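PDB 3JWH: Hen1 from Anabaena variabilis, which probably transfers a methyl group from S-adenosylmethionine to the 2'-hydroxyl of the 3'-terminal nucleotide of RNA. Local coordinates for residues A122-L127 with N176-R181. Numbering follows the deposited sequence.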
ATOM      1  N   ALA A 122       4.691   6.619 -14.420  1.00 23.37           N
ATOM      2  CA  ALA A 122       3.277   6.612 -14.795  1.00 24.26           C
ATOM      3  C   ALA A 122       2.409   6.283 -13.581  1.00 22.08           C
ATOM      4  O   ALA A 122       1.354   6.869 -13.377  1.00 21.50           O
ATOM      5  CB  ALA A 122       3.026   5.604 -15.922  1.00 20.53           C
ATOM      6  N   PHE A 123       2.859   5.334 -12.772  1.00 24.29           N
ATOM      7  CA  PHE A 123       2.110   4.957 -11.585  1.00 21.36           C
ATOM      8  C   PHE A 123       2.003   6.145 -10.632  1.00 20.22           C
ATOM      9  O   PHE A 123       0.964   6.356 -10.006  1.00 21.13           O
ATOM     10  CB  PHE A 123       2.798   3.782 -10.891  1.00 25.40           C
ATOM     11  CG  PHE A 123       2.201   3.430  -9.571  1.00 26.80           C
ATOM     12  CD1 PHE A 123       0.847   3.132  -9.462  1.00 28.55           C
ATOM     13  CD2 PHE A 123       2.985   3.416  -8.427  1.00 30.09           C
ATOM     14  CE1 PHE A 123       0.282   2.827  -8.231  1.00 30.15           C
ATOM     15  CE2 PHE A 123       2.423   3.108  -7.182  1.00 30.84           C
ATOM     16  CZ  PHE A 123       1.069   2.815  -7.084  1.00 28.12           C
ATOM     17  N   GLU A 124       3.079   6.921 -10.535  1.00 18.40           N
ATOM     18  CA  GLU A 124       3.104   8.088  -9.655  1.00 19.93           C
ATOM     19  C   GLU A 124       2.017   9.090 -10.004  1.00 20.25           C
ATOM     20  O   GLU A 124       1.368   9.626  -9.117  1.00 17.55           O
ATOM     21  CB  GLU A 124       4.474   8.783  -9.697  1.00 19.42           C
ATOM     22  CG  GLU A 124       5.571   8.069  -8.906  1.00 26.38           C
ATOM     23  CD  GLU A 124       6.974   8.564  -9.254  1.00 29.66           C
ATOM     24  OE1 GLU A 124       7.087   9.602  -9.946  1.00 31.59           O
ATOM     25  OE2 GLU A 124       7.961   7.922  -8.829  1.00 27.79           O
ATOM     26  N   ARG A 125       1.825   9.354 -11.296  1.00 23.88           N
ATOM     27  CA  ARG A 125       0.790  10.284 -11.728  1.00 25.79           C
ATOM     28  C   ARG A 125      -0.575   9.681 -11.476  1.00 23.92           C
ATOM     29  O   ARG A 125      -1.449  10.327 -10.908  1.00 26.33           O
ATOM     30  CB  ARG A 125       0.944  10.631 -13.206  1.00 29.34           C
ATOM     31  CG  ARG A 125       2.041  11.652 -13.471  1.00 35.47           C
ATOM     32  CD  ARG A 125       1.998  12.114 -14.908  1.00 39.83           C
ATOM     33  NE  ARG A 125       2.223  10.997 -15.819  1.00 43.64           N
ATOM     34  CZ  ARG A 125       3.396  10.397 -15.985  1.00 45.04           C
ATOM     35  NH1 ARG A 125       4.459  10.814 -15.303  1.00 47.45           N
ATOM     36  NH2 ARG A 125       3.506   9.377 -16.829  1.00 46.19           N
ATOM     37  N   VAL A 126      -0.755   8.438 -11.896  1.00 21.03           N
ATOM     38  CA  VAL A 126      -2.016   7.759 -11.680  1.00 19.76           C
ATOM     39  C   VAL A 126      -2.433   7.881 -10.213  1.00 22.53           C
ATOM     40  O   VAL A 126      -3.585   8.184  -9.898  1.00 22.11           O
ATOM     41  CB  VAL A 126      -1.900   6.268 -12.029  1.00 22.14           C
ATOM     42  CG1 VAL A 126      -3.200   5.545 -11.686  1.00 21.44           C
ATOM     43  CG2 VAL A 126      -1.564   6.110 -13.500  1.00 21.19           C
ATOM     44  N   LEU A 127      -1.477   7.666  -9.317  1.00 21.36           N
ATOM     45  CA  LEU A 127      -1.745   7.706  -7.891  1.00 19.33           C
ATOM     46  C   LEU A 127      -1.806   9.089  -7.222  1.00 19.54           C
ATOM     47  O   LEU A 127      -2.778   9.413  -6.531  1.00 17.91           O
ATOM     48  CB  LEU A 127      -0.707   6.830  -7.169  1.00 20.00           C
ATOM     49  CG  LEU A 127      -0.612   6.887  -5.644  1.00 21.04           C
ATOM     50  CD1 LEU A 127      -1.863   6.310  -4.996  1.00 20.52           C
ATOM     51  CD2 LEU A 127       0.615   6.094  -5.218  1.00 22.75           C
ATOM     52  N   ASN A 176      10.257  12.302  -0.944  1.00 25.30           N
ATOM     53  CA  ASN A 176      10.363  13.742  -0.817  1.00 26.47           C
ATOM     54  C   ASN A 176      10.148  14.338  -2.208  1.00 26.93           C
ATOM     55  O   ASN A 176       9.512  15.380  -2.343  1.00 29.94           O
ATOM     56  CB  ASN A 176      11.733  14.148  -0.256  1.00 27.19           C
ATOM     57  CG  ASN A 176      11.855  13.876   1.239  1.00 29.58           C
ATOM     58  OD1 ASN A 176      10.917  14.104   2.003  1.00 28.71           O
ATOM     59  ND2 ASN A 176      13.027  13.404   1.663  1.00 29.94           N
ATOM     60  N   LYS A 177      10.667  13.678  -3.234  1.00 26.66           N
ATOM     61  CA  LYS A 177      10.476  14.165  -4.598  1.00 30.16           C
ATOM     62  C   LYS A 177       8.979  14.146  -4.893  1.00 29.24           C
ATOM     63  O   LYS A 177       8.503  14.944  -5.686  1.00 31.11           O
ATOM     64  CB  LYS A 177      11.203  13.289  -5.627  1.00 31.30           C
ATOM     65  CG  LYS A 177      12.668  13.633  -5.869  1.00 35.86           C
ATOM     66  CD  LYS A 177      12.825  14.842  -6.769  1.00 40.80           C
ATOM     67  CE  LYS A 177      14.295  15.175  -6.984  1.00 43.83           C
ATOM     68  NZ  LYS A 177      14.522  16.330  -7.916  1.00 43.86           N
ATOM     69  N   ILE A 178       8.236  13.237  -4.259  1.00 26.98           N
ATOM     70  CA  ILE A 178       6.799  13.177  -4.498  1.00 26.31           C
ATOM     71  C   ILE A 178       6.113  14.418  -3.931  1.00 26.50           C
ATOM     72  O   ILE A 178       5.248  15.008  -4.576  1.00 22.86           O
ATOM     73  CB  ILE A 178       6.148  11.913  -3.866  1.00 25.21           C
ATOM     74  CG1 ILE A 178       6.559  10.650  -4.643  1.00 23.79           C
ATOM     75  CG2 ILE A 178       4.640  12.052  -3.864  1.00 24.77           C
ATOM     76  CD1 ILE A 178       6.079  10.618  -6.094  1.00 18.97           C
ATOM     77  N   THR A 179       6.512  14.833  -2.733  1.00 25.12           N
ATOM     78  CA  THR A 179       5.883  15.999  -2.120  1.00 25.01           C
ATOM     79  C   THR A 179       6.264  17.306  -2.809  1.00 24.39           C
ATOM     80  O   THR A 179       5.710  18.357  -2.498  1.00 21.00           O
ATOM     81  CB  THR A 179       6.262  16.131  -0.639  1.00 24.45           C
ATOM     82  OG1 THR A 179       7.610  16.595  -0.557  1.00 24.05           O
ATOM     83  CG2 THR A 179       6.131  14.781   0.083  1.00 19.29           C
ATOM     84  N   GLU A 180       7.223  17.234  -3.723  1.00 26.72           N
ATOM     85  CA  GLU A 180       7.688  18.405  -4.462  1.00 28.20           C
ATOM     86  C   GLU A 180       6.899  18.561  -5.758  1.00 28.94           C
ATOM     87  O   GLU A 180       6.697  19.674  -6.238  1.00 29.50           O
ATOM     88  CB  GLU A 180       9.180  18.270  -4.777  1.00 29.33           C
ATOM     89  CG  GLU A 180      10.108  18.635  -3.627  1.00 32.85           C
ATOM     90  CD  GLU A 180      11.507  18.029  -3.767  1.00 37.87           C
ATOM     91  OE1 GLU A 180      11.971  17.814  -4.912  1.00 35.60           O
ATOM     92  OE2 GLU A 180      12.153  17.773  -2.718  1.00 40.38           O
ATOM     93  N   ARG A 181       6.451  17.439  -6.311  1.00 29.31           N
ATOM     94  CA  ARG A 181       5.691  17.430  -7.554  1.00 29.50           C
ATOM     95  C   ARG A 181       4.196  17.373  -7.336  1.00 29.02           C
ATOM     96  O   ARG A 181       3.427  17.922  -8.129  1.00 29.90           O
ATOM     97  CB  ARG A 181       6.106  16.238  -8.428  1.00 30.83           C
ATOM     98  CG  ARG A 181       7.426  16.442  -9.164  1.00 36.31           C
ATOM     99  CD  ARG A 181       7.686  15.317 -10.153  1.00 39.34           C
ATOM    100  NE  ARG A 181       8.003  14.062  -9.482  1.00 41.68           N
ATOM    101  CZ  ARG A 181       7.561  12.868  -9.869  1.00 43.53           C
ATOM    102  NH1 ARG A 181       6.767  12.752 -10.928  1.00 42.78           N
ATOM    103  NH2 ARG A 181       7.924  11.784  -9.201  1.00 42.97           N
TER
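A salt bridge between Glu124 and Arg181 carries most of this contact. Arg181 NH2 lies 2.5 Å from Glu124 OE1, although at 2.2 Å resolution the exact length of so short a bond is doubtful. The N-H points almost straight at the oxygen, with an angle of 178° at the hydrogen. The same oxygen takes a weak second bond from Arg181 NH1, 3.3 Å from Glu124 OE1 and strongly bent. OE1 thus sits at the edge of the guanidinium, near its plane, and the fork is lopsided: one carboxylate oxygen faces both terminal nitrogens, while the carboxylate and guanidinium planes are turned 57° apart. The Glu124 chain runs extended beyond CG and carries the carboxylate over to helix 168-181, whereas the arginine chain bends at chi3 (-71°) and meets it at about a right angle. OE2 of Glu124 accepts a hydrogen bond from Trp174 NE1, one turn earlier than Ile178 on helix 168-181, so both oxygens of this buried carboxylate are held and its rotation is probably fixed.

Between the two segments the apolar contact comes from Ile178, whose CD1 lies 3.8 Å from Glu124 CG and against the root of the carboxylate. A glutamine in place of Glu124 would probably leave the Arg181 guanidinium without its countercharge.

The contact ties helix 117-131 to the C-terminal end of helix 168-181 in the Rossmann-like methyltransferase fold. Phe123 and Leu127 of the first helix pack on strands 32-36 and 105-109, while Asn176 and Thr179 of the second touch Val186 on the edge strand 184-188.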